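PDB 6PB3: rhizobiales Sp. Pch2 from Marine metagenome, which probably uses ATP hydrolysis, as a Trip13/Pch2-like AAA+ ATPase, to remodel HORMA domain proteins that control cGAS-like enzymes in bacteriophage immunity. Local coordinates for residues Val45-Asp50 with Glu102-Thr107; Ala54-His59 with Ala65-Val70; Glu133-Glu138 with Gly151-Leu156. All coordinates share one frame; numbering follows the deposited sequence.

Interactions 1 and 3 share the central sheet: strands 105-111 and 151-157 are neighbours in it, T107 pairs with the backbone of A152 and I154, and V47 of interaction 1 packs on A152. Their centres lie about 12 Å apart. Interaction 2 sits further out, its centre about 17 Å from that of interaction 1, and takes up the later part of helix 49-59, whose start belongs to interaction 1. The chemistry follows position. Interaction 3 is a buried helix-on-sheet contact made mostly by methyl groups, and no other chain touches its segments. Interaction 1 is partly buried and has one amide-carboxylate bond, whereas interaction 2 is buried and apolar across its segments; both reach a second subunit.

Interaction 1 of 3, residues Val45-Asp50 with Glu102-Thr107; sequences VLVNPD and ESIRIT
The side-chain amide of N48 donates to the carboxylate of E102, with ND2 2.9 Å from OE1 and an N-H...O angle of 156°. The amide nitrogen meets OE1 nearly along the extension of its C-O bond, and OE1 stands slightly out of the amide plane; the amide and carboxylate planes are turned 49° against each other. N48 holds CG trans to its backbone N (chi1 -176°), while E102 folds back at chi2, which curls the carboxylate toward N48. Both residues occupy helix ends: N48 leaves helical geometry just after helix 33-47, and E102 closes helix 95-102, directly before S103 turns away with positive phi. The other carboxylate oxygen, OE2, has a weak hydrogen bond to the hydroxyl of Y284 of a second subunit, so the two oxygens serve different chains. Beside the polar pair, V47 CG2 lies 4.2 Å from I104 CD1, and both side chains also rest on A152 of strand 151-157. This layer joins the C-terminal end of helix 33-47 to the turn that enters strand 105-111, one of the two outermost parallel strands in the mixed sheet of an AAA+ P-loop NTPase core.

Interaction 2 of 3, residues Ala54-His59 with Ala65-Val70; sequences AWAKKH and ALVKNV
W55 reaches L66 and V67 with the six-membered half of its indole. A chi1 of 166° puts CG trans to the backbone N and brings the ring to segment 65-70, and chi2 near a right angle sets which edge it presents. CZ3 and CH2 each lie 3.9 Å from L66 CD2, which approaches obliquely; the two side chains cross at about a right angle. V67 CG1 instead sits at the ring edge, close to its plane, 4.1 Å from CZ3. The same methyl is also 4.1 Å from A56 CB, so V67 bridges two successive residues of the helix. L66 also has CG trans to its backbone N; its chi2 (58°) turns CD1 aside and leaves CD2 trans to CA, so the chain runs out straight to the indole. H59 CB lies above one indole face, off toward its rim, and W55 NE1 lies 3.5 Å above the imidazole plane, likewise offset. That NE1 donates to the backbone O of T287 in a second subunit, while L66 packs on I289 of that chain. The intrachain contact therefore depends on burial of carbon surface, whereas the directional bond of the indole is spent on the subunit interface.

Interaction 3 of 3, residues Glu133-Glu138 with Gly151-Leu156; sequences EHTVSE and GAVILL
In the beta-alpha-beta crossover from strand 105-111 to the neighbouring parallel strand 151-157, helix 124-141 is the connecting element, and T135 and E138 are the residues by which it meets V153 and L155. The strand order 105-111, 151-157, 197-203, 76-81, 219-223 is that of an AAA+ core, where 151-157 is, by its place and hydrophobic sequence, probably the strand carrying the Walker B motif. The short segments run nearly antiparallel, at 170°, with their axes 8.8 Å apart, as expected of a crossover helix returning over its own sheet. One turn of helix presents T135 and E138, three residues apart, while the strand offers alternate residues, V153 and L155; A152 and I154 point to the opposite side, where I154 packs on I200. T135 divides its two branches between the strand residues. Its methyl, trans to the backbone N, brings CG2 to 3.6 Å from V153 CG1, which is itself trans to the valine N (chi1 179°). Its hydroxyl lies beside both methyls of L155, with OG1 3.9 Å from CD1 and 4.0 Å from CD2. T135 is a buried residue, and this OG1 has its polar partner one helical turn back, in a hydrogen bond with the backbone O of A131. T135 also touches L109 and A197 of the strands flanking 151-157, so it spans three strands. E138 contributes only the base of its chain: CB stands 4.1 Å from V153 CG2, while the bent side chain leads away and CG lies 3.7 Å above one face of the H134 imidazole, toward its rim.

Interaction 1 of 3, residues Val45-Asp50 with Glu102-Thr107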
ATOM      1  N   VAL A  45      -4.605 -42.092  -2.303  1.00 51.88           N
ATOM      2  CA  VAL A  45      -3.569 -42.316  -3.301  1.00 60.44           C
ATOM      3  C   VAL A  45      -2.179 -42.154  -2.693  1.00 58.96           C
ATOM      4  O   VAL A  45      -1.268 -42.940  -2.981  1.00 55.44           O
ATOM      5  CB  VAL A  45      -3.795 -41.352  -4.477  1.00 64.33           C
ATOM      6  CG1 VAL A  45      -2.634 -41.409  -5.457  1.00 75.26           C
ATOM      7  CG2 VAL A  45      -5.130 -41.676  -5.146  1.00 53.49           C
ATOM      8  N   LEU A  46      -1.990 -41.137  -1.844  1.00 51.47           N
ATOM      9  CA  LEU A  46      -0.667 -40.876  -1.284  1.00 58.78           C
ATOM     10  C   LEU A  46      -0.203 -42.007  -0.379  1.00 69.56           C
ATOM     11  O   LEU A  46       0.993 -42.312  -0.320  1.00 61.05           O
ATOM     12  CB  LEU A  46      -0.671 -39.559  -0.516  1.00 52.45           C
ATOM     13  CG  LEU A  46      -0.799 -38.294  -1.358  1.00 48.47           C
ATOM     14  CD1 LEU A  46      -0.746 -37.062  -0.459  1.00 46.62           C
ATOM     15  CD2 LEU A  46       0.294 -38.259  -2.437  1.00 48.44           C
ATOM     16  N   VAL A  47      -1.127 -42.630   0.350  1.00 66.70           N
ATOM     17  CA  VAL A  47      -0.733 -43.717   1.240  1.00 67.80           C
ATOM     18  C   VAL A  47      -0.742 -45.062   0.537  1.00 58.79           C
ATOM     19  O   VAL A  47       0.016 -45.958   0.914  1.00 68.83           O
ATOM     20  CB  VAL A  47      -1.634 -43.760   2.481  1.00 78.72           C
ATOM     21  CG1 VAL A  47      -1.561 -42.441   3.210  1.00 66.06           C
ATOM     22  CG2 VAL A  47      -3.062 -44.107   2.096  1.00 78.42           C
ATOM     23  N   ASN A  48      -1.575 -45.227  -0.478  1.00 67.08           N
ATOM     24  CA  ASN A  48      -1.691 -46.492  -1.196  1.00 69.45           C
ATOM     25  C   ASN A  48      -1.674 -46.220  -2.690  1.00 67.72           C
ATOM     26  O   ASN A  48      -2.696 -46.372  -3.366  1.00 68.11           O
ATOM     27  CB  ASN A  48      -2.967 -47.232  -0.789  1.00 78.74           C
ATOM     28  CG  ASN A  48      -3.074 -48.599  -1.439  1.00 82.47           C
ATOM     29  OD1 ASN A  48      -2.074 -49.309  -1.590  1.00 76.54           O
ATOM     30  ND2 ASN A  48      -4.288 -48.967  -1.847  1.00 74.56           N
ATOM     31  N   PRO A  49      -0.518 -45.826  -3.242  1.00 75.02           N
ATOM     32  CA  PRO A  49      -0.475 -45.446  -4.665  1.00 71.00           C
ATOM     33  C   PRO A  49      -0.806 -46.586  -5.610  1.00 80.85           C
ATOM     34  O   PRO A  49      -1.157 -46.326  -6.771  1.00 76.29           O
ATOM     35  CB  PRO A  49       0.973 -44.963  -4.871  1.00 74.14           C
ATOM     36  CG  PRO A  49       1.614 -44.937  -3.518  1.00 83.05           C
ATOM     37  CD  PRO A  49       0.819 -45.815  -2.616  1.00 72.25           C
ATOM     38  N   ASP A  50      -0.695 -47.840  -5.162  1.00 85.83           N
ATOM     39  CA  ASP A  50      -1.025 -48.964  -6.031  1.00 90.41           C
ATOM     40  C   ASP A  50      -2.478 -48.915  -6.488  1.00 84.50           C
ATOM     41  O   ASP A  50      -2.787 -49.315  -7.618  1.00 77.16           O
ATOM     42  CB  ASP A  50      -0.722 -50.281  -5.316  1.00 91.46           C
ATOM     43  CG  ASP A  50       0.752 -50.435  -4.976  1.00 96.36           C
ATOM     44  OD1 ASP A  50       1.594 -49.824  -5.677  1.00 95.60           O
ATOM     45  OD2 ASP A  50       1.074 -51.167  -4.015  1.00106.91           O
ATOM     46  N   GLU A 102     -10.289 -46.832   2.055  1.00 57.16           N
ATOM     47  CA  GLU A 102      -9.207 -47.793   1.873  1.00 60.35           C
ATOM     48  C   GLU A 102      -9.262 -48.955   2.856  1.00 68.44           C
ATOM     49  O   GLU A 102      -8.408 -49.849   2.789  1.00 63.31           O
ATOM     50  CB  GLU A 102      -7.849 -47.086   1.990  1.00 71.32           C
ATOM     51  CG  GLU A 102      -7.583 -46.068   0.880  1.00 73.33           C
ATOM     52  CD  GLU A 102      -7.437 -46.704  -0.503  1.00 78.12           C
ATOM     53  OE1 GLU A 102      -6.516 -47.531  -0.688  1.00 84.03           O
ATOM     54  OE2 GLU A 102      -8.243 -46.373  -1.403  1.00 62.69           O
ATOM     55  N   SER A 103     -10.235 -48.967   3.768  1.00 59.66           N
ATOM     56  CA  SER A 103     -10.321 -49.993   4.814  1.00 58.13           C
ATOM     57  C   SER A 103      -9.001 -50.121   5.580  1.00 62.44           C
ATOM     58  O   SER A 103      -8.430 -51.208   5.715  1.00 68.25           O
ATOM     59  CB  SER A 103     -10.759 -51.340   4.228  1.00 63.74           C
ATOM     60  OG  SER A 103     -12.115 -51.284   3.820  1.00 83.99           O
ATOM     61  N   ILE A 104      -8.503 -48.979   6.073  1.00 63.72           N
ATOM     62  CA  ILE A 104      -7.315 -48.946   6.916  1.00 75.98           C
ATOM     63  C   ILE A 104      -7.596 -48.147   8.180  1.00 66.63           C
ATOM     64  O   ILE A 104      -8.489 -47.300   8.232  1.00 63.92           O
ATOM     65  CB  ILE A 104      -6.086 -48.343   6.202  1.00 70.12           C
ATOM     66  CG1 ILE A 104      -6.443 -46.984   5.625  1.00 65.71           C
ATOM     67  CG2 ILE A 104      -5.569 -49.289   5.117  1.00 73.29           C
ATOM     68  CD1 ILE A 104      -5.306 -46.329   4.903  1.00 76.60           C
ATOM     69  N   ARG A 105      -6.792 -48.419   9.203  1.00 65.60           N
ATOM     70  CA  ARG A 105      -6.798 -47.647  10.435  1.00 54.11           C
ATOM     71  C   ARG A 105      -5.782 -46.519  10.312  1.00 69.84           C
ATOM     72  O   ARG A 105      -4.673 -46.732   9.817  1.00 60.67           O
ATOM     73  CB  ARG A 105      -6.501 -48.572  11.616  1.00 59.52           C
ATOM     74  CG  ARG A 105      -7.645 -49.609  11.799  1.00 70.02           C
ATOM     75  CD  ARG A 105      -7.194 -50.935  12.400  1.00 75.28           C
ATOM     76  NE  ARG A 105      -6.830 -50.814  13.807  1.00 82.79           N
ATOM     77  CZ  ARG A 105      -7.666 -51.021  14.818  1.00109.51           C
ATOM     78  NH1 ARG A 105      -8.927 -51.360  14.581  1.00121.41           N
ATOM     79  NH2 ARG A 105      -7.242 -50.890  16.069  1.00111.63           N
ATOM     80  N   ILE A 106      -6.174 -45.314  10.726  1.00 66.91           N
ATOM     81  CA  ILE A 106      -5.412 -44.105  10.446  1.00 62.84           C
ATOM     82  C   ILE A 106      -5.167 -43.343  11.740  1.00 68.72           C
ATOM     83  O   ILE A 106      -6.101 -43.098  12.508  1.00 70.20           O
ATOM     84  CB  ILE A 106      -6.140 -43.201   9.440  1.00 59.62           C
ATOM     85  CG1 ILE A 106      -6.303 -43.909   8.104  1.00 65.43           C
ATOM     86  CG2 ILE A 106      -5.387 -41.873   9.264  1.00 55.32           C
ATOM     87  CD1 ILE A 106      -6.860 -42.991   7.047  1.00 63.39           C
ATOM     88  N   THR A 107      -3.916 -42.956  11.965  1.00 65.96           N
ATOM     89  CA  THR A 107      -3.525 -42.147  13.108  1.00 55.60           C
ATOM     90  C   THR A 107      -3.289 -40.720  12.634  1.00 57.98           C
ATOM     91  O   THR A 107      -2.468 -40.488  11.736  1.00 59.37           O
ATOM     92  CB  THR A 107      -2.259 -42.706  13.756  1.00 69.56           C
ATOM     93  OG1 THR A 107      -2.494 -44.046  14.210  1.00 81.19           O
ATOM     94  CG2 THR A 107      -1.846 -41.840  14.926  1.00 77.33           C
TER

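Interaction 2 of 3, residues Ala54-His59 with Ala65-Val70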
ATOM      1  N   ALA A  54      -3.707 -49.412 -10.280  1.00 79.91           N
ATOM      2  CA  ALA A  54      -4.644 -50.461 -10.670  1.00 89.82           C
ATOM      3  C   ALA A  54      -5.858 -49.871 -11.370  1.00 73.62           C
ATOM      4  O   ALA A  54      -6.290 -50.385 -12.403  1.00 84.04           O
ATOM      5  CB  ALA A  54      -5.066 -51.275  -9.451  1.00 90.27           C
ATOM      6  N   TRP A  55      -6.399 -48.767 -10.839  1.00 86.45           N
ATOM      7  CA  TRP A  55      -7.505 -48.098 -11.519  1.00 78.84           C
ATOM      8  C   TRP A  55      -7.126 -47.702 -12.938  1.00 72.10           C
ATOM      9  O   TRP A  55      -7.911 -47.900 -13.872  1.00 77.52           O
ATOM     10  CB  TRP A  55      -7.960 -46.867 -10.737  1.00 80.65           C
ATOM     11  CG  TRP A  55      -8.841 -45.977 -11.571  1.00 90.24           C
ATOM     12  CD1 TRP A  55     -10.188 -46.086 -11.740  1.00 95.65           C
ATOM     13  CD2 TRP A  55      -8.425 -44.864 -12.377  1.00 89.28           C
ATOM     14  NE1 TRP A  55     -10.642 -45.104 -12.588  1.00 95.19           N
ATOM     15  CE2 TRP A  55      -9.580 -44.342 -12.994  1.00 88.82           C
ATOM     16  CE3 TRP A  55      -7.191 -44.256 -12.630  1.00 85.13           C
ATOM     17  CZ2 TRP A  55      -9.539 -43.239 -13.848  1.00 80.77           C
ATOM     18  CZ3 TRP A  55      -7.152 -43.160 -13.488  1.00 80.97           C
ATOM     19  CH2 TRP A  55      -8.319 -42.666 -14.084  1.00 68.56           C
ATOM     20  N   ALA A  56      -5.921 -47.150 -13.120  1.00 83.10           N
ATOM     21  CA  ALA A  56      -5.479 -46.739 -14.452  1.00 69.95           C
ATOM     22  C   ALA A  56      -5.433 -47.914 -15.413  1.00 75.91           C
ATOM     23  O   ALA A  56      -5.880 -47.802 -16.559  1.00 92.24           O
ATOM     24  CB  ALA A  56      -4.108 -46.069 -14.377  1.00 74.95           C
ATOM     25  N   LYS A  57      -4.895 -49.052 -14.971  1.00 89.67           N
ATOM     26  CA  LYS A  57      -4.801 -50.197 -15.873  1.00 90.45           C
ATOM     27  C   LYS A  57      -6.180 -50.704 -16.270  1.00 90.26           C
ATOM     28  O   LYS A  57      -6.437 -50.950 -17.453  1.00 94.21           O
ATOM     29  CB  LYS A  57      -3.977 -51.317 -15.241  1.00 98.16           C
ATOM     30  CG  LYS A  57      -3.779 -52.505 -16.172  1.00123.76           C
ATOM     31  CD  LYS A  57      -2.536 -53.320 -15.840  1.00142.09           C
ATOM     32  CE  LYS A  57      -2.743 -54.229 -14.639  1.00148.82           C
ATOM     33  NZ  LYS A  57      -1.681 -55.284 -14.558  1.00146.54           N
ATOM     34  N   LYS A  58      -7.094 -50.842 -15.306  1.00100.31           N
ATOM     35  CA  LYS A  58      -8.410 -51.384 -15.632  1.00109.83           C
ATOM     36  C   LYS A  58      -9.171 -50.468 -16.581  1.00107.44           C
ATOM     37  O   LYS A  58      -9.858 -50.944 -17.489  1.00101.11           O
ATOM     38  CB  LYS A  58      -9.227 -51.615 -14.364  1.00111.40           C
ATOM     39  CG  LYS A  58      -8.562 -52.508 -13.339  1.00115.29           C
ATOM     40  CD  LYS A  58      -9.442 -52.641 -12.108  1.00120.82           C
ATOM     41  CE  LYS A  58      -8.696 -53.301 -10.963  1.00124.30           C
ATOM     42  NZ  LYS A  58      -9.501 -53.297  -9.707  1.00131.39           N
ATOM     43  N   HIS A  59      -9.062 -49.150 -16.396  1.00104.42           N
ATOM     44  CA  HIS A  59      -9.895 -48.233 -17.164  1.00 92.26           C
ATOM     45  C   HIS A  59      -9.178 -47.576 -18.337  1.00 91.10           C
ATOM     46  O   HIS A  59      -9.815 -47.327 -19.366  1.00 95.76           O
ATOM     47  CB  HIS A  59     -10.475 -47.147 -16.251  1.00 91.17           C
ATOM     48  CG  HIS A  59     -11.560 -47.636 -15.337  1.00 96.63           C
ATOM     49  ND1 HIS A  59     -11.299 -48.250 -14.129  1.00 93.77           N
ATOM     50  CD2 HIS A  59     -12.910 -47.594 -15.450  1.00 85.68           C
ATOM     51  CE1 HIS A  59     -12.438 -48.563 -13.538  1.00 92.24           C
ATOM     52  NE2 HIS A  59     -13.431 -48.177 -14.319  1.00 95.77           N
ATOM     53  N   ALA A  65       1.004 -40.946 -19.354  1.00 90.56           N
ATOM     54  CA  ALA A  65       1.293 -39.917 -18.367  1.00 83.12           C
ATOM     55  C   ALA A  65       0.082 -39.557 -17.523  1.00 92.30           C
ATOM     56  O   ALA A  65       0.141 -38.578 -16.770  1.00 95.86           O
ATOM     57  CB  ALA A  65       1.842 -38.667 -19.053  1.00 88.09           C
ATOM     58  N   LEU A  66      -1.005 -40.325 -17.615  1.00 87.46           N
ATOM     59  CA  LEU A  66      -2.233 -39.966 -16.912  1.00 94.98           C
ATOM     60  C   LEU A  66      -2.013 -39.888 -15.408  1.00 94.55           C
ATOM     61  O   LEU A  66      -2.413 -38.914 -14.759  1.00100.13           O
ATOM     62  CB  LEU A  66      -3.339 -40.971 -17.233  1.00 99.33           C
ATOM     63  CG  LEU A  66      -4.613 -40.885 -16.387  1.00 82.20           C
ATOM     64  CD1 LEU A  66      -5.247 -39.509 -16.497  1.00 70.31           C
ATOM     65  CD2 LEU A  66      -5.604 -41.965 -16.823  1.00 79.24           C
ATOM     66  N   VAL A  67      -1.394 -40.913 -14.832  1.00 85.54           N
ATOM     67  CA  VAL A  67      -1.147 -40.948 -13.396  1.00 93.64           C
ATOM     68  C   VAL A  67       0.322 -40.793 -13.052  1.00107.00           C
ATOM     69  O   VAL A  67       0.645 -40.609 -11.866  1.00104.79           O
ATOM     70  CB  VAL A  67      -1.696 -42.241 -12.760  1.00 89.86           C
ATOM     71  CG1 VAL A  67      -3.196 -42.325 -12.958  1.00 92.47           C
ATOM     72  CG2 VAL A  67      -1.008 -43.445 -13.365  1.00 83.69           C
ATOM     73  N   LYS A  68       1.222 -40.868 -14.042  1.00 97.57           N
ATOM     74  CA  LYS A  68       2.647 -40.725 -13.765  1.00 98.25           C
ATOM     75  C   LYS A  68       2.927 -39.442 -12.999  1.00108.06           C
ATOM     76  O   LYS A  68       3.767 -39.421 -12.093  1.00110.65           O
ATOM     77  CB  LYS A  68       3.449 -40.754 -15.070  1.00 84.71           C
ATOM     78  N   ASN A  69       2.217 -38.364 -13.339  1.00121.84           N
ATOM     79  CA  ASN A  69       2.395 -37.120 -12.601  1.00128.39           C
ATOM     80  C   ASN A  69       1.815 -37.217 -11.194  1.00124.87           C
ATOM     81  O   ASN A  69       2.440 -36.746 -10.238  1.00137.80           O
ATOM     82  CB  ASN A  69       1.782 -35.948 -13.375  1.00132.95           C
ATOM     83  CG  ASN A  69       0.389 -36.249 -13.908  1.00134.55           C
ATOM     84  OD1 ASN A  69      -0.377 -36.996 -13.300  1.00136.29           O
ATOM     85  ND2 ASN A  69       0.058 -35.665 -15.056  1.00130.97           N
ATOM     86  N   VAL A  70       0.645 -37.848 -11.035  1.00103.93           N
ATOM     87  CA  VAL A  70      -0.056 -37.799  -9.750  1.00 86.04           C
ATOM     88  C   VAL A  70       0.680 -38.608  -8.688  1.00 75.83           C
ATOM     89  O   VAL A  70       0.718 -38.228  -7.512  1.00 79.95           O
ATOM     90  CB  VAL A  70      -1.508 -38.290  -9.905  1.00 81.06           C
ATOM     91  CG1 VAL A  70      -2.181 -38.374  -8.555  1.00 82.57           C
ATOM     92  CG2 VAL A  70      -2.280 -37.378 -10.805  1.00 78.19           C
TER

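Interaction 3 of 3, residues Glu133-Glu138 with Gly151-Leu156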
ATOM      1  N   GLU A 133      10.122 -36.783  12.385  1.00 66.86           N
ATOM      2  CA  GLU A 133      10.797 -37.995  12.825  1.00 73.61           C
ATOM      3  C   GLU A 133       9.807 -38.982  13.436  1.00 87.53           C
ATOM      4  O   GLU A 133       9.851 -40.185  13.152  1.00 79.00           O
ATOM      5  CB  GLU A 133      11.895 -37.661  13.827  1.00 78.62           C
ATOM      6  CG  GLU A 133      12.648 -38.903  14.285  1.00 86.82           C
ATOM      7  CD  GLU A 133      13.320 -39.629  13.133  1.00 98.15           C
ATOM      8  OE1 GLU A 133      13.747 -38.957  12.171  1.00100.61           O
ATOM      9  OE2 GLU A 133      13.425 -40.870  13.189  1.00104.66           O
ATOM     10  N   HIS A 134       8.905 -38.486  14.285  1.00 87.99           N
ATOM     11  CA  HIS A 134       7.877 -39.350  14.851  1.00 83.54           C
ATOM     12  C   HIS A 134       6.996 -39.930  13.754  1.00 77.96           C
ATOM     13  O   HIS A 134       6.709 -41.133  13.747  1.00 72.38           O
ATOM     14  CB  HIS A 134       7.042 -38.568  15.867  1.00 81.81           C
ATOM     15  CG  HIS A 134       6.031 -39.400  16.598  1.00 98.30           C
ATOM     16  ND1 HIS A 134       4.674 -39.252  16.412  1.00 93.13           N
ATOM     17  CD2 HIS A 134       6.179 -40.382  17.522  1.00 99.63           C
ATOM     18  CE1 HIS A 134       4.027 -40.105  17.187  1.00 94.65           C
ATOM     19  NE2 HIS A 134       4.917 -40.803  17.870  1.00 99.04           N
ATOM     20  N   THR A 135       6.584 -39.092  12.800  1.00 74.99           N
ATOM     21  CA  THR A 135       5.716 -39.561  11.728  1.00 66.84           C
ATOM     22  C   THR A 135       6.378 -40.681  10.934  1.00 83.57           C
ATOM     23  O   THR A 135       5.739 -41.698  10.632  1.00 85.54           O
ATOM     24  CB  THR A 135       5.348 -38.396  10.817  1.00 64.03           C
ATOM     25  OG1 THR A 135       4.784 -37.342  11.604  1.00 75.91           O
ATOM     26  CG2 THR A 135       4.340 -38.832   9.773  1.00 68.60           C
ATOM     27  N   VAL A 136       7.667 -40.525  10.617  1.00 74.39           N
ATOM     28  CA  VAL A 136       8.401 -41.568   9.906  1.00 70.58           C
ATOM     29  C   VAL A 136       8.440 -42.852  10.725  1.00 72.53           C
ATOM     30  O   VAL A 136       8.190 -43.947  10.206  1.00 74.97           O
ATOM     31  CB  VAL A 136       9.819 -41.074   9.557  1.00 81.68           C
ATOM     32  CG1 VAL A 136      10.652 -42.199   8.962  1.00 80.25           C
ATOM     33  CG2 VAL A 136       9.751 -39.883   8.608  1.00 69.48           C
ATOM     34  N   SER A 137       8.752 -42.740  12.017  1.00 79.62           N
ATOM     35  CA  SER A 137       8.850 -43.927  12.863  1.00 84.79           C
ATOM     36  C   SER A 137       7.524 -44.682  12.906  1.00 77.40           C
ATOM     37  O   SER A 137       7.480 -45.898  12.683  1.00 90.70           O
ATOM     38  CB  SER A 137       9.297 -43.527  14.271  1.00 84.70           C
ATOM     39  OG  SER A 137       9.256 -44.631  15.154  1.00107.31           O
ATOM     40  N   GLU A 138       6.429 -43.974  13.183  1.00 78.32           N
ATOM     41  CA  GLU A 138       5.126 -44.626  13.260  1.00 68.87           C
ATOM     42  C   GLU A 138       4.732 -45.242  11.925  1.00 85.34           C
ATOM     43  O   GLU A 138       4.170 -46.341  11.883  1.00 90.42           O
ATOM     44  CB  GLU A 138       4.071 -43.628  13.727  1.00 68.45           C
ATOM     45  CG  GLU A 138       4.101 -43.388  15.224  1.00 77.53           C
ATOM     46  CD  GLU A 138       3.868 -44.668  16.007  1.00 94.26           C
ATOM     47  OE1 GLU A 138       2.874 -45.374  15.717  1.00 87.52           O
ATOM     48  OE2 GLU A 138       4.691 -44.977  16.897  1.00102.26           O
ATOM     49  N   GLY A 151      -1.958 -49.611   7.913  1.00 83.45           N
ATOM     50  CA  GLY A 151      -2.501 -48.371   8.418  1.00 63.86           C
ATOM     51  C   GLY A 151      -1.784 -47.207   7.775  1.00 68.55           C
ATOM     52  O   GLY A 151      -0.933 -47.383   6.901  1.00 64.44           O
ATOM     53  N   ALA A 152      -2.131 -46.003   8.216  1.00 63.30           N
ATOM     54  CA  ALA A 152      -1.472 -44.810   7.710  1.00 62.87           C
ATOM     55  C   ALA A 152      -1.420 -43.752   8.793  1.00 66.90           C
ATOM     56  O   ALA A 152      -2.108 -43.843   9.814  1.00 66.29           O
ATOM     57  CB  ALA A 152      -2.170 -44.251   6.470  1.00 48.68           C
ATOM     58  N   VAL A 153      -0.594 -42.738   8.538  1.00 58.25           N
ATOM     59  CA  VAL A 153      -0.325 -41.645   9.463  1.00 55.50           C
ATOM     60  C   VAL A 153      -0.530 -40.327   8.733  1.00 64.93           C
ATOM     61  O   VAL A 153       0.143 -40.065   7.731  1.00 56.42           O
ATOM     62  CB  VAL A 153       1.106 -41.701  10.015  1.00 65.64           C
ATOM     63  CG1 VAL A 153       1.335 -40.514  10.960  1.00 58.26           C
ATOM     64  CG2 VAL A 153       1.365 -43.025  10.708  1.00 79.34           C
ATOM     65  N   ILE A 154      -1.408 -39.476   9.257  1.00 62.29           N
ATOM     66  CA  ILE A 154      -1.616 -38.148   8.695  1.00 49.29           C
ATOM     67  C   ILE A 154      -1.032 -37.131   9.659  1.00 53.51           C
ATOM     68  O   ILE A 154      -1.378 -37.114  10.848  1.00 57.09           O
ATOM     69  CB  ILE A 154      -3.095 -37.847   8.437  1.00 55.50           C
ATOM     70  CG1 ILE A 154      -3.672 -38.852   7.440  1.00 58.52           C
ATOM     71  CG2 ILE A 154      -3.227 -36.419   7.899  1.00 56.88           C
ATOM     72  CD1 ILE A 154      -5.178 -38.716   7.251  1.00 62.99           C
ATOM     73  N   LEU A 155      -0.143 -36.293   9.156  1.00 49.89           N
ATOM     74  CA  LEU A 155       0.364 -35.169   9.920  1.00 51.51           C
ATOM     75  C   LEU A 155      -0.441 -33.937   9.509  1.00 55.02           C
ATOM     76  O   LEU A 155      -0.565 -33.640   8.317  1.00 55.55           O
ATOM     77  CB  LEU A 155       1.860 -34.992   9.665  1.00 49.82           C
ATOM     78  CG  LEU A 155       2.584 -33.879  10.415  1.00 65.22           C
ATOM     79  CD1 LEU A 155       2.594 -34.132  11.919  1.00 63.42           C
ATOM     80  CD2 LEU A 155       4.006 -33.769   9.883  1.00 77.63           C
ATOM     81  N   LEU A 156      -1.010 -33.240  10.484  1.00 51.10           N
ATOM     82  CA  LEU A 156      -1.805 -32.044  10.222  1.00 58.57           C
ATOM     83  C   LEU A 156      -1.087 -30.814  10.762  1.00 64.41           C
ATOM     84  O   LEU A 156      -0.668 -30.800  11.926  1.00 62.55           O
ATOM     85  CB  LEU A 156      -3.198 -32.181  10.852  1.00 56.79           C
ATOM     86  CG  LEU A 156      -4.176 -31.005  10.763  1.00 70.36           C
ATOM     87  CD1 LEU A 156      -4.189 -30.330   9.386  1.00 65.57           C
ATOM     88  CD2 LEU A 156      -5.595 -31.481  11.143  1.00 72.33           C
TER